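Local coordinates for protein S-adenosylmethionine dependent methyltransferase (Mesorhizobium loti, PDB 3BKW) that probably transfers methyl groups from S-adenosylmethionine to an acceptor substrate, at residues Gly55-Cys58 / Arg59-His62; Phe127-Val130 / His131-Leu134; Cys215-Asp218 / Ala219-Thr222; Ala228-Leu231 / Asp232-Met235. One frame throughout, in Å; residues are numbered along the deposited sequence.

Contact 1 (Gly55-Cys58 / Arg59-His62); sequences GWFC and RWAH
Gly55 closes the glycine-rich GxGxG loop, the first conserved motif of the Rossmann-like methyltransferase fold, and as N-cap of helix 56-63 it receives the backbone N of Arg59 on its carbonyl O (3.0 Å between Arg59 N and Gly55 O). Its positive phi suits glycine alone at this bend: a CB would press on the preceding carbonyl and on Arg59 NH1. The same i to i+4 bonding continues from Trp60, Ala61 and His62 back to Trp56, Phe57 and Cys58. The arginine turns back toward the loop by a bend at chi3 (-67°) and lays its guanidinium over the first helical turn. One face rests on Gly55 O, 3.4 Å from NH1 at an angle too poor for a hydrogen bond; NH1 instead donates to Phe54 O, and the group also makes a cation-pi contact with the Phe54 ring. NH2 stands above the rim of the Trp56 indole, 3.6 Å from CE3, with the two planes inclined at 63°. Phe57, Cys58 and Ala61 are buried, and Trp60 lies beside Phe57. The rings of Phe57 and Trp60 are near parallel (29°) but slid apart with hardly any overlap, while Tyr112 stacks on Phe57. The helix of the beta-alpha-beta unit 46-50, 56-63, 68-73 packs on its sheet through Phe57 and Ala61, both touching Ile47. Phe57 CE1 comes within 3.7 Å of Trp60 CE3, and the methyl of Ala61 sits over one face of the phenyl ring, its CB 4.2 Å from Phe57 CE2.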
loop_
_atom_site.group_PDB
_atom_site.type_symbol
_atom_site.label_atom_id
_atom_site.label_comp_id
_atom_site.label_asym_id
_atom_site.label_seq_id
_atom_site.Cartn_x
_atom_site.Cartn_y
_atom_site.Cartn_z
ATOM N N GLY A 55 8.379 8.218 -26.246
ATOM C CA GLY A 55 9.427 7.205 -26.148
ATOM C C GLY A 55 10.621 7.544 -25.285
ATOM O O GLY A 55 11.677 6.943 -25.455
ATOM N N TRP A 56 10.453 8.461 -24.329
ATOM C CA TRP A 56 11.553 8.881 -23.454
ATOM C C TRP A 56 12.183 7.697 -22.707
ATOM O O TRP A 56 13.410 7.548 -22.696
ATOM C CB TRP A 56 11.102 9.917 -22.417
ATOM C CG TRP A 56 10.603 11.206 -22.937
ATOM C CD1 TRP A 56 9.305 11.638 -22.947
ATOM C CD2 TRP A 56 11.384 12.262 -23.498
ATOM N NE1 TRP A 56 9.230 12.902 -23.489
ATOM C CE2 TRP A 56 10.492 13.316 -23.826
ATOM C CE3 TRP A 56 12.756 12.426 -23.757
ATOM C CZ2 TRP A 56 10.928 14.522 -24.414
ATOM C CZ3 TRP A 56 13.196 13.628 -24.340
ATOM C CH2 TRP A 56 12.278 14.658 -24.664
ATOM N N PHE A 57 11.335 6.847 -22.127
ATOM C CA PHE A 57 11.813 5.672 -21.409
ATOM C C PHE A 57 12.431 4.652 -22.380
ATOM O O PHE A 57 13.444 4.022 -22.039
ATOM C CB PHE A 57 10.719 5.006 -20.550
ATOM C CG PHE A 57 11.149 3.694 -19.979
ATOM C CD1 PHE A 57 11.922 3.643 -18.832
ATOM C CD2 PHE A 57 10.852 2.508 -20.648
ATOM C CE1 PHE A 57 12.364 2.409 -18.313
ATOM C CE2 PHE A 57 11.280 1.277 -20.149
ATOM C CZ PHE A 57 12.039 1.233 -18.967
ATOM N N CYS A 58 11.799 4.470 -23.544
ATOM C CA CYS A 58 12.286 3.525 -24.564
ATOM C C CYS A 58 13.732 3.832 -24.938
ATOM O O CYS A 58 14.579 2.925 -24.957
ATOM C CB CYS A 58 11.407 3.544 -25.813
ATOM S SG CYS A 58 9.758 2.919 -25.505
ATOM N N ARG A 59 14.013 5.110 -25.216
ATOM C CA ARG A 59 15.367 5.554 -25.529
ATOM C C ARG A 59 16.320 5.414 -24.347
ATOM O O ARG A 59 17.451 4.986 -24.535
ATOM C CB ARG A 59 15.398 6.974 -26.093
ATOM C CG ARG A 59 14.809 7.060 -27.500
ATOM C CD ARG A 59 14.981 8.434 -28.118
ATOM N NE ARG A 59 14.192 9.451 -27.436
ATOM C CZ ARG A 59 12.866 9.582 -27.521
ATOM N NH1 ARG A 59 12.135 8.774 -28.278
ATOM N NH2 ARG A 59 12.263 10.549 -26.838
ATOM N N TRP A 60 15.864 5.756 -23.143
ATOM C CA TRP A 60 16.686 5.572 -21.931
ATOM C C TRP A 60 17.089 4.103 -21.779
ATOM O O TRP A 60 18.257 3.798 -21.542
ATOM C CB TRP A 60 15.956 6.081 -20.667
ATOM C CG TRP A 60 16.713 5.811 -19.392
ATOM C CD1 TRP A 60 17.622 6.628 -18.807
ATOM C CD2 TRP A 60 16.657 4.621 -18.582
ATOM N NE1 TRP A 60 18.126 6.034 -17.679
ATOM C CE2 TRP A 60 17.575 4.793 -17.527
ATOM C CE3 TRP A 60 15.934 3.427 -18.662
ATOM C CZ2 TRP A 60 17.764 3.827 -16.523
ATOM C CZ3 TRP A 60 16.118 2.456 -17.672
ATOM C CH2 TRP A 60 17.042 2.662 -16.622
ATOM N N ALA A 61 16.121 3.204 -21.924
ATOM C CA ALA A 61 16.363 1.770 -21.770
ATOM C C ALA A 61 17.355 1.256 -22.804
ATOM O O ALA A 61 18.260 0.474 -22.470
ATOM C CB ALA A 61 15.059 0.991 -21.847
ATOM N N HIS A 62 17.181 1.682 -24.055
ATOM C CA HIS A 62 18.115 1.326 -25.125
ATOM C C HIS A 62 19.524 1.860 -24.812
ATOM O O HIS A 62 20.504 1.115 -24.887
ATOM C CB HIS A 62 17.648 1.857 -26.484
ATOM C CG HIS A 62 18.577 1.505 -27.607
ATOM N ND1 HIS A 62 18.541 0.282 -28.242
ATOM C CD2 HIS A 62 19.606 2.189 -28.162
ATOM C CE1 HIS A 62 19.484 0.245 -29.169
ATOM N NE2 HIS A 62 20.141 1.390 -29.145
#

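Contact 2 (Phe127-Val130 / His131-Leu134); sequences FRTV and HQAL. With EDO (1,2-ethanediol), chain E.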
loop_
_atom_site.group_PDB
_atom_site.type_symbol
_atom_site.label_atom_id
_atom_site.label_comp_id
_atom_site.label_asym_id
_atom_site.label_seq_id
_atom_site.Cartn_x
_atom_site.Cartn_y
_atom_site.Cartn_z
ATOM N N PHE A 127 -3.213 -6.552 -15.970
ATOM C CA PHE A 127 -2.228 -7.236 -15.128
ATOM C C PHE A 127 -2.038 -8.700 -15.539
ATOM O O PHE A 127 -0.912 -9.191 -15.604
ATOM C CB PHE A 127 -2.630 -7.211 -13.639
ATOM C CG PHE A 127 -2.617 -5.853 -12.969
ATOM C CD1 PHE A 127 -1.890 -4.771 -13.466
ATOM C CD2 PHE A 127 -3.254 -5.701 -11.738
ATOM C CE1 PHE A 127 -1.857 -3.552 -12.790
ATOM C CE2 PHE A 127 -3.233 -4.488 -11.053
ATOM C CZ PHE A 127 -2.523 -3.419 -11.564
ATOM N N ARG A 128 -3.135 -9.403 -15.811
ATOM C CA ARG A 128 -3.043 -10.807 -16.253
ATOM C C ARG A 128 -2.314 -10.933 -17.586
ATOM O O ARG A 128 -1.523 -11.859 -17.778
ATOM C CB ARG A 128 -4.407 -11.475 -16.315
ATOM C CG ARG A 128 -5.066 -11.561 -14.948
ATOM C CD ARG A 128 -6.393 -12.286 -15.016
ATOM N NE ARG A 128 -7.453 -11.670 -15.851
ATOM C CZ ARG A 128 -8.432 -10.863 -15.423
ATOM N NH1 ARG A 128 -8.516 -10.483 -14.161
ATOM N NH2 ARG A 128 -9.347 -10.417 -16.292
ATOM N N THR A 129 -2.557 -9.979 -18.478
ATOM C CA THR A 129 -1.898 -9.933 -19.785
ATOM C C THR A 129 -0.402 -9.699 -19.629
ATOM O O THR A 129 0.414 -10.394 -20.259
ATOM C CB THR A 129 -2.566 -8.875 -20.676
ATOM O OG1 THR A 129 -3.906 -9.308 -20.940
ATOM C CG2 THR A 129 -1.849 -8.697 -22.005
ATOM N N VAL A 130 -0.041 -8.745 -18.774
ATOM C CA VAL A 130 1.371 -8.472 -18.490
ATOM C C VAL A 130 2.022 -9.693 -17.832
ATOM O O VAL A 130 3.131 -10.077 -18.213
ATOM C CB VAL A 130 1.547 -7.165 -17.682
ATOM C CG1 VAL A 130 3.020 -6.984 -17.216
ATOM C CG2 VAL A 130 1.103 -5.956 -18.512
ATOM N N HIS A 131 1.326 -10.327 -16.887
ATOM C CA HIS A 131 1.877 -11.507 -16.209
ATOM C C HIS A 131 2.270 -12.601 -17.213
ATOM O O HIS A 131 3.394 -13.100 -17.162
ATOM C CB HIS A 131 0.909 -12.039 -15.145
ATOM C CG HIS A 131 1.436 -13.208 -14.376
ATOM N ND1 HIS A 131 1.287 -14.509 -14.806
ATOM C CD2 HIS A 131 2.084 -13.274 -13.193
ATOM C CE1 HIS A 131 1.831 -15.326 -13.922
ATOM N NE2 HIS A 131 2.324 -14.602 -12.936
ATOM N N GLN A 132 1.380 -12.942 -18.144
ATOM C CA GLN A 132 1.694 -14.000 -19.139
ATOM C C GLN A 132 2.789 -13.606 -20.152
ATOM O O GLN A 132 3.486 -14.480 -20.673
ATOM C CB GLN A 132 0.435 -14.541 -19.835
ATOM C CG GLN A 132 -0.346 -13.590 -20.720
ATOM C CD GLN A 132 0.217 -13.424 -22.120
ATOM O OE1 GLN A 132 0.471 -14.411 -22.823
ATOM N NE2 GLN A 132 0.369 -12.178 -22.553
ATOM N N ALA A 133 2.918 -12.301 -20.417
ATOM C CA ALA A 133 3.941 -11.767 -21.315
ATOM C C ALA A 133 5.334 -11.800 -20.699
ATOM O O ALA A 133 6.322 -11.827 -21.436
ATOM C CB ALA A 133 3.594 -10.317 -21.727
ATOM N N LEU A 134 5.410 -11.787 -19.367
ATOM C CA LEU A 134 6.695 -11.791 -18.658
ATOM C C LEU A 134 7.234 -13.201 -18.486
ATOM O O LEU A 134 6.475 -14.146 -18.201
ATOM C CB LEU A 134 6.566 -11.123 -17.284
ATOM C CG LEU A 134 6.404 -9.602 -17.267
ATOM C CD1 LEU A 134 5.972 -9.084 -15.891
ATOM C CD2 LEU A 134 7.689 -8.938 -17.723
HETATM C C1 EDO E . -12.037 -8.283 -13.929
HETATM O O1 EDO E . -10.773 -8.292 -14.595
HETATM C C2 EDO E . -12.374 -9.688 -13.438
HETATM O O2 EDO E . -11.347 -10.238 -12.589
#
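With CG wedged between backbone N and carbonyl carbon (chi1 65°) and a second bend at chi2 (82°), Gln132 curls back along helix 123-133 until its amide meets Thr129 O. This helix is the crossover between the parallel strands 108-114 and 138-145 of the Rossmann-like sheet. NE2 of Gln132 donates to Thr129 O over 2.9 Å, in the carbonyl plane and on a lone pair, at an N-H...O angle of 151°. That oxygen also takes the backbone N of Ala133 (3.2 Å from Thr129 O), which comes in tilted from the plane, so two donors grip it near the end of the helix. The other NE2 bond goes to Leu103 O, tying the helix to a neighbouring loop. Shortened to alanine, this position would probably leave Thr129 O with its backbone donor alone and Leu103 O without this partner. At the other end of the contact, Arg128 holds 1,2-ethanediol O1 at the guanidinium edge, 3.1 Å from NH2 and 3.2 Å from NH1. On the face toward strand 138-145, where Val130 meets Phe140, the side chains of Val130 and Leu134 run side by side, Val130 CG1 lying 3.9 Å from Leu134 CD1.

Contact 3 (Cys215-Asp218 / Ala219-Thr222); sequences CPTD and AQIT
The side chains of Thr217 and Gln220 cross at about a right angle, and each takes up the other's backbone N-H. Thr217 OG1, set between its own N and carbonyl carbon (chi1 65°), faces the start of helix 218-223 and accepts from Gln220 N at 3.0 Å. In return Gln220, extended beyond CG, reaches back past the hydroxyl, and its OE1 accepts from Thr217 N, also at 3.0 Å; the bond is nearly straight (163°) and lies in the carboxamide plane on a lone pair. The NE2 end of the same amide donates to Ala30 O, which fixes its rotation. OE1 also lies 3.3 Å from Pro216 CA. Beside this polar exchange Pro216 and Ile221 meet obliquely, Pro216 CG 4.1 Å from Ile221 CG1, while the Ile221 backbone N donates to Thr217 O (3.0 Å). Cys215, at the head of the segment, packs on Leu173 of the second subunit. Thr217 at the N-cap and Gln220 three residues on form a capping box, and Pro216 with Ile221, just before the cap and four residues after it, occupy the positions of a hydrophobic staple: together a classic helix N-terminus.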
loop_
_atom_site.group_PDB
_atom_site.type_symbol
_atom_site.label_atom_id
_atom_site.label_comp_id
_atom_site.label_asym_id
_atom_site.label_seq_id
_atom_site.Cartn_x
_atom_site.Cartn_y
_atom_site.Cartn_z
ATOM N N CYS A 215 7.660 10.730 -2.728
ATOM C CA CYS A 215 8.021 11.896 -1.948
ATOM C C CYS A 215 9.324 12.444 -2.514
ATOM O O CYS A 215 10.338 11.714 -2.561
ATOM C CB CYS A 215 8.221 11.527 -0.484
ATOM S SG CYS A 215 8.634 12.966 0.526
ATOM N N PRO A 216 9.329 13.731 -2.924
ATOM C CA PRO A 216 10.580 14.283 -3.418
ATOM C C PRO A 216 11.610 14.388 -2.281
ATOM O O PRO A 216 11.240 14.558 -1.104
ATOM C CB PRO A 216 10.169 15.663 -3.919
ATOM C CG PRO A 216 9.043 16.023 -3.096
ATOM C CD PRO A 216 8.268 14.758 -2.909
ATOM N N THR A 217 12.887 14.270 -2.625
ATOM C CA THR A 217 13.943 14.372 -1.625
ATOM C C THR A 217 14.154 15.858 -1.298
ATOM O O THR A 217 13.733 16.739 -2.072
ATOM C CB THR A 217 15.281 13.792 -2.130
ATOM O OG1 THR A 217 15.773 14.577 -3.217
ATOM C CG2 THR A 217 15.116 12.347 -2.580
ATOM N N ASP A 218 14.790 16.135 -0.156
ATOM C CA ASP A 218 15.143 17.510 0.213
ATOM C C ASP A 218 16.003 18.161 -0.879
ATOM O O ASP A 218 15.788 19.328 -1.206
ATOM C CB ASP A 218 15.850 17.572 1.579
ATOM C CG ASP A 218 14.915 17.277 2.763
ATOM O OD1 ASP A 218 13.682 17.117 2.586
ATOM O OD2 ASP A 218 15.430 17.222 3.904
ATOM N N ALA A 219 16.942 17.395 -1.460
ATOM C CA ALA A 219 17.777 17.879 -2.575
ATOM C C ALA A 219 16.948 18.266 -3.810
ATOM O O ALA A 219 17.255 19.248 -4.469
ATOM C CB ALA A 219 18.846 16.860 -2.946
ATOM N N GLN A 220 15.910 17.487 -4.119
ATOM C CA GLN A 220 14.989 17.814 -5.235
ATOM C C GLN A 220 14.220 19.114 -4.963
ATOM O O GLN A 220 14.012 19.916 -5.878
ATOM C CB GLN A 220 13.996 16.690 -5.521
ATOM C CG GLN A 220 14.602 15.521 -6.248
ATOM C CD GLN A 220 13.581 14.451 -6.514
ATOM O OE1 GLN A 220 13.022 13.859 -5.577
ATOM N NE2 GLN A 220 13.319 14.189 -7.795
ATOM N N ILE A 221 13.786 19.280 -3.713
ATOM C CA ILE A 221 13.050 20.478 -3.276
ATOM C C ILE A 221 13.954 21.719 -3.339
ATOM O O ILE A 221 13.477 22.798 -3.681
ATOM C CB ILE A 221 12.429 20.288 -1.862
ATOM C CG1 ILE A 221 11.352 19.191 -1.906
ATOM C CG2 ILE A 221 11.793 21.601 -1.347
ATOM C CD1 ILE A 221 10.880 18.681 -0.552
ATOM N N THR A 222 15.241 21.573 -3.018
ATOM C CA THR A 222 16.194 22.691 -3.109
ATOM C C THR A 222 16.385 23.119 -4.572
ATOM O O THR A 222 16.431 24.319 -4.867
ATOM C CB THR A 222 17.542 22.339 -2.440
ATOM O OG1 THR A 222 17.296 22.014 -1.068
ATOM C CG2 THR A 222 18.535 23.505 -2.519
#

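Contact 4 (Ala228-Leu231 / Asp232-Met235); sequences AEEL and DRPM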
loop_
_atom_site.group_PDB
_atom_site.type_symbol
_atom_site.label_atom_id
_atom_site.label_comp_id
_atom_site.label_asym_id
_atom_site.label_seq_id
_atom_site.Cartn_x
_atom_site.Cartn_y
_atom_site.Cartn_z
ATOM N N ALA A 228 8.112 21.377 -2.727
ATOM C CA ALA A 228 7.855 21.414 -1.269
ATOM C C ALA A 228 6.409 21.017 -0.885
ATOM O O ALA A 228 6.204 20.288 0.093
ATOM C CB ALA A 228 8.219 22.799 -0.676
ATOM N N GLU A 229 5.423 21.456 -1.675
ATOM C CA GLU A 229 4.011 21.102 -1.416
ATOM C C GLU A 229 3.721 19.593 -1.521
ATOM O O GLU A 229 2.785 19.098 -0.909
ATOM C CB GLU A 229 3.052 21.911 -2.312
ATOM C CG GLU A 229 3.051 21.524 -3.771
ATOM C CD GLU A 229 2.144 22.399 -4.607
ATOM O OE1 GLU A 229 2.172 23.641 -4.458
ATOM O OE2 GLU A 229 1.413 21.837 -5.436
ATOM N N GLU A 230 4.560 18.862 -2.253
ATOM C CA GLU A 230 4.395 17.415 -2.432
ATOM C C GLU A 230 4.629 16.641 -1.115
ATOM O O GLU A 230 4.252 15.485 -1.030
ATOM C CB GLU A 230 5.299 16.883 -3.560
ATOM C CG GLU A 230 5.212 17.659 -4.922
ATOM C CD GLU A 230 3.825 17.657 -5.542
ATOM O OE1 GLU A 230 3.026 16.769 -5.208
ATOM O OE2 GLU A 230 3.545 18.525 -6.402
ATOM N N LEU A 231 5.234 17.284 -0.099
ATOM C CA LEU A 231 5.379 16.669 1.240
ATOM C C LEU A 231 4.042 16.437 1.954
ATOM O O LEU A 231 3.934 15.548 2.814
ATOM C CB LEU A 231 6.289 17.498 2.146
ATOM C CG LEU A 231 7.746 17.630 1.674
ATOM C CD1 LEU A 231 8.535 18.457 2.689
ATOM C CD2 LEU A 231 8.420 16.290 1.471
ATOM N N ASP A 232 3.015 17.205 1.595
ATOM C CA ASP A 232 1.713 17.120 2.258
ATOM C C ASP A 232 0.814 16.004 1.776
ATOM O O ASP A 232 0.075 15.439 2.576
ATOM C CB ASP A 232 0.999 18.468 2.208
ATOM C CG ASP A 232 1.641 19.476 3.127
ATOM O OD1 ASP A 232 1.967 19.128 4.285
ATOM O OD2 ASP A 232 1.782 20.622 2.705
ATOM N N ARG A 233 0.864 15.701 0.484
ATOM C CA ARG A 233 0.090 14.605 -0.066
ATOM C C ARG A 233 0.778 14.052 -1.321
ATOM O O ARG A 233 1.324 14.831 -2.088
ATOM C CB ARG A 233 -1.348 15.053 -0.373
ATOM C CG ARG A 233 -1.492 16.097 -1.487
ATOM C CD ARG A 233 -1.859 15.459 -2.825
ATOM N NE ARG A 233 -1.938 16.481 -3.854
ATOM C CZ ARG A 233 -0.916 16.974 -4.542
ATOM N NH1 ARG A 233 0.317 16.557 -4.341
ATOM N NH2 ARG A 233 -1.140 17.939 -5.439
ATOM N N PRO A 234 0.692 12.735 -1.539
ATOM C CA PRO A 234 1.331 12.146 -2.703
ATOM C C PRO A 234 0.500 12.290 -3.972
ATOM O O PRO A 234 -0.713 12.052 -3.949
ATOM C CB PRO A 234 1.445 10.672 -2.321
ATOM C CG PRO A 234 0.295 10.414 -1.450
ATOM C CD PRO A 234 0.022 11.709 -0.719
HETATM N N MSE A 235 1.147 12.676 -5.067
HETATM C CA MSE A 235 0.503 12.700 -6.366
HETATM C C MSE A 235 0.548 11.314 -7.013
HETATM O O MSE A 235 -0.364 10.973 -7.782
HETATM C CB MSE A 235 1.167 13.694 -7.311
HETATM C CG MSE A 235 0.420 13.889 -8.597
HETATM SE SE MSE A 235 1.124 15.372 -9.602
HETATM C CE MSE A 235 0.747 16.770 -8.352
HETATM O O HOH W 1 1.200 19.551 -6.514
HETATM O O HOH W 2 3.651 14.118 -5.220
#
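Glu230 lies side by side with Arg233, both pointing the same way, and its carboxylate overlaps the edge of the guanidinium in a salt bridge with NH1 2.9 Å from OE1. The planes of the two groups are 28° apart. NH1 meets OE1 on its syn side, 31° out of the carboxylate plane, whereas the oxygen lies almost exactly in the plane of the guanidinium. The glutamate gets there by bending at chi2 (-60°), which turns its end back toward the chain after the 3-10 turn. Two waters complete the grip. One gives hydrogens to Glu230 OE2 and Glu229 OE2 and accepts from Arg233 NH2 at 3.0 Å, linking Glu229, whose carboxylate does not touch Arg233, to the pair; the other donates to Glu230 OE1 (2.7 Å) and accepts from Met235 N (2.9 Å). The selenomethionine methyl closes against the carboxylate, Met235 CE 3.8 Å from Glu230 OE2. Without this carboxylate, as with a leucine here, the buried Arg233 is likely to lose its mate and both waters an acceptor. In the backbone, Asp232 N donates to Glu229 O at 3.1 Å. The Asp232 carboxylate is held by Arg165 and by the backbone N of Arg171 of the second subunit, so this turn belongs to the dimer contact. Lying in the loop between helix 218-223 and strand 236-242, the turn is flanked by helix 147-150, which Arg233, Pro234 and Met235 touch, and by Trp167 of strand 165-169, whose ring makes a cation-pi contact with Arg233.

Contacts 3 and 4 form one neighbourhood: their centres are 11 Å apart, and Cys215 SG packs 3.5 Å from Leu231 CD2 while Ile221 CG2 lies 3.8 Å from Ala228 CB. Both reach the second subunit. Contacts 1 and 2 belong to the Rossmann-like core, with centres 21 Å apart and no direct touch. Contact 1 begins at the last glycine of the loop that, as in related methyltransferases, probably borders the S-adenosylmethionine site. Contact 2 lies on the other side of the chain's centre from contacts 3 and 4, with centres 34 and 32 Å away, and its ethanediol probably comes from the crystallisation liquor.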